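PDB 3OMS: PhnB protein from Bacillus cereus, which is of unknown function but belongs to the glyoxalase clan and is a putative 3-demethylubiquinone-9 3-methyltransferase. Local coordinates for residues I95-F99 with Q133-A137. Sequence-based numbering, arbitrary orientation.
Sequences IDTVF and QLTLA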
ATOM      1  N   ILE A  95       4.151 -17.885 -10.258  1.00 37.24           N
ATOM      2  CA  ILE A  95       3.045 -16.956 -10.514  1.00 35.25           C
ATOM      3  C   ILE A  95       1.721 -17.729 -10.561  1.00 34.67           C
ATOM      4  O   ILE A  95       0.704 -17.293  -9.979  1.00 32.14           O
ATOM      5  CB  ILE A  95       3.260 -16.032 -11.764  1.00 35.38           C
ATOM      6  CG1 ILE A  95       2.129 -14.974 -11.799  1.00 36.10           C
ATOM      7  CG2 ILE A  95       3.284 -16.838 -13.117  1.00 37.15           C
ATOM      8  CD1 ILE A  95       2.363 -13.737 -12.742  1.00 37.43           C
ATOM      9  N   ASP A  96       1.745 -18.910 -11.182  1.00 36.53           N
ATOM     10  CA  ASP A  96       0.559 -19.781 -11.274  1.00 37.71           C
ATOM     11  C   ASP A  96       0.066 -20.167  -9.892  1.00 37.28           C
ATOM     12  O   ASP A  96      -1.139 -20.078  -9.599  1.00 36.90           O
ATOM     13  CB  ASP A  96       0.858 -21.063 -12.083  1.00 39.98           C
ATOM     14  CG  ASP A  96       0.991 -20.797 -13.571  1.00 43.65           C
ATOM     15  OD1 ASP A  96       0.566 -19.722 -14.079  1.00 40.61           O
ATOM     16  OD2 ASP A  96       1.546 -21.680 -14.265  1.00 45.53           O
ATOM     17  N   THR A  97       0.998 -20.567  -9.031  1.00 37.38           N
ATOM     18  CA  THR A  97       0.656 -20.996  -7.682  1.00 37.58           C
ATOM     19  C   THR A  97       0.157 -19.860  -6.812  1.00 34.63           C
ATOM     20  O   THR A  97      -0.859 -20.015  -6.155  1.00 34.67           O
ATOM     21  CB  THR A  97       1.841 -21.649  -6.963  1.00 38.87           C
ATOM     22  OG1 THR A  97       2.253 -22.788  -7.710  1.00 41.28           O
ATOM     23  CG2 THR A  97       1.403 -22.121  -5.578  1.00 41.28           C
ATOM     24  N   VAL A  98       0.859 -18.727  -6.787  1.00 33.83           N
ATOM     25  CA  VAL A  98       0.459 -17.641  -5.927  1.00 31.73           C
ATOM     26  C   VAL A  98      -0.868 -17.030  -6.394  1.00 30.08           C
ATOM     27  O   VAL A  98      -1.729 -16.699  -5.584  1.00 28.94           O
ATOM     28  CB  VAL A  98       1.520 -16.521  -5.864  1.00 32.32           C
ATOM     29  CG1 VAL A  98       1.100 -15.459  -4.921  1.00 30.01           C
ATOM     30  CG2 VAL A  98       2.885 -17.054  -5.454  1.00 36.68           C
ATOM     31  N   PHE A  99      -1.022 -16.838  -7.689  1.00 29.04           N
ATOM     32  CA  PHE A  99      -2.273 -16.280  -8.206  1.00 28.49           C
ATOM     33  C   PHE A  99      -3.486 -17.135  -7.771  1.00 28.63           C
ATOM     34  O   PHE A  99      -4.472 -16.600  -7.260  1.00 27.41           O
ATOM     35  CB  PHE A  99      -2.227 -16.144  -9.731  1.00 28.75           C
ATOM     36  CG  PHE A  99      -3.365 -15.344 -10.299  1.00 27.70           C
ATOM     37  CD1 PHE A  99      -3.280 -13.959 -10.380  1.00 28.62           C
ATOM     38  CD2 PHE A  99      -4.521 -15.971 -10.761  1.00 30.42           C
ATOM     39  CE1 PHE A  99      -4.317 -13.218 -10.915  1.00 30.43           C
ATOM     40  CE2 PHE A  99      -5.580 -15.220 -11.274  1.00 28.85           C
ATOM     41  CZ  PHE A  99      -5.478 -13.881 -11.355  1.00 29.32           C
ATOM     42  N   GLN A 133      -1.465  -7.476  -7.834  1.00 27.31           N
ATOM     43  CA  GLN A 133      -1.101  -7.614  -9.240  1.00 28.70           C
ATOM     44  C   GLN A 133       0.103  -8.524  -9.262  1.00 29.29           C
ATOM     45  O   GLN A 133       1.006  -8.450  -8.410  1.00 29.60           O
ATOM     46  CB  GLN A 133      -0.694  -6.294  -9.905  1.00 30.37           C
ATOM     47  CG  GLN A 133      -1.804  -5.246  -9.983  1.00 29.44           C
ATOM     48  CD  GLN A 133      -1.319  -3.993 -10.661  1.00 30.49           C
ATOM     49  OE1 GLN A 133      -0.906  -4.021 -11.826  1.00 31.51           O
ATOM     50  NE2 GLN A 133      -1.337  -2.875  -9.929  1.00 27.24           N
ATOM     51  N   LEU A 134       0.120  -9.415 -10.226  1.00 30.39           N
ATOM     52  CA  LEU A 134       1.208 -10.387 -10.316  1.00 31.84           C
ATOM     53  C   LEU A 134       1.727 -10.400 -11.723  1.00 32.81           C
ATOM     54  O   LEU A 134       0.946 -10.378 -12.658  1.00 32.94           O
ATOM     55  CB  LEU A 134       0.717 -11.760  -9.926  1.00 31.98           C
ATOM     56  CG  LEU A 134       0.332 -11.933  -8.460  1.00 35.37           C
ATOM     57  CD1 LEU A 134      -1.125 -11.551  -8.251  1.00 34.96           C
ATOM     58  CD2 LEU A 134       0.603 -13.369  -8.116  1.00 38.21           C
ATOM     59  N   THR A 135       3.057 -10.378 -11.863  1.00 34.34           N
ATOM     60  CA  THR A 135       3.650 -10.430 -13.165  1.00 36.75           C
ATOM     61  C   THR A 135       4.916 -11.282 -13.166  1.00 39.03           C
ATOM     62  O   THR A 135       5.511 -11.514 -12.126  1.00 37.71           O
ATOM     63  CB  THR A 135       3.929  -9.032 -13.681  1.00 38.26           C
ATOM     64  OG1 THR A 135       4.150  -9.108 -15.097  1.00 40.82           O
ATOM     65  CG2 THR A 135       5.149  -8.425 -12.930  1.00 38.48           C
ATOM     66  N   LEU A 136       5.273 -11.787 -14.341  1.00 42.24           N
ATOM     67  CA  LEU A 136       6.449 -12.620 -14.476  1.00 46.91           C
ATOM     68  C   LEU A 136       7.604 -11.728 -14.979  1.00 50.20           C
ATOM     69  O   LEU A 136       7.450 -11.043 -15.994  1.00 52.13           O
ATOM     70  CB  LEU A 136       6.107 -13.753 -15.438  1.00 48.38           C
ATOM     71  CG  LEU A 136       7.027 -14.959 -15.555  1.00 52.79           C
ATOM     72  CD1 LEU A 136       7.170 -15.619 -14.204  1.00 51.83           C
ATOM     73  CD2 LEU A 136       6.450 -15.905 -16.609  1.00 54.06           C
ATOM     74  N   ALA A 137       8.727 -11.716 -14.243  1.00 52.43           N
ATOM     75  CA  ALA A 137       9.911 -10.904 -14.577  1.00 55.04           C
ATOM     76  C   ALA A 137      10.804 -11.589 -15.602  1.00 58.34           C
ATOM     77  O   ALA A 137      10.322 -12.199 -16.583  1.00 61.19           O
ATOM     78  CB  ALA A 137      10.716 -10.589 -13.300  1.00 54.38           C
TER
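The hydroxyl OG1 of Thr-135 is gripped by two groups, Ser-118 OG and the Lys-120 carbonyl, on a side chain whose CB leaves the strand away from the helix; on the helix side, CD1 of Ile-95 lies 3.5 Å from Thr-135 N. The side-chain pairs that join helix and strand are apolar, a worked example of how a helix beds on a sheet by side chains that pass alongside or across one another. Ile-95 and Val-98 direct CB at the strand, and Phe-99 lies to one side. Leu-134 is the central piece. Its CD2 methyl reaches the helix backbone, 3.9 Å from Phe-99 N, and rests equally near CG1 of Val-98, while its CD1 meets the Phe-99 ring at the edge, near the ring plane, 3.9 Å from the ring atom CD1. Ile-95 slides past Leu-134 in the opposite direction: CG1 stands anti to the backbone N (chi1 -172°) and the chain runs on extended, which carries CD1 over the strand backbone, 3.8 Å from Leu-134 CB. Its other branch, CG2, lies 4.2 Å from CD1 of Leu-136. The axes of 95-99 and 133-136 come within 9.2 Å at 170°, nearly antiparallel, as in the βαβββ modules of the glyoxalase fold: helix 92-103 packs against strand 131-136, itself set between strands 83-89 and 121-125, with Cys-89, Leu-112 and Leu-124 extending the apolar layer.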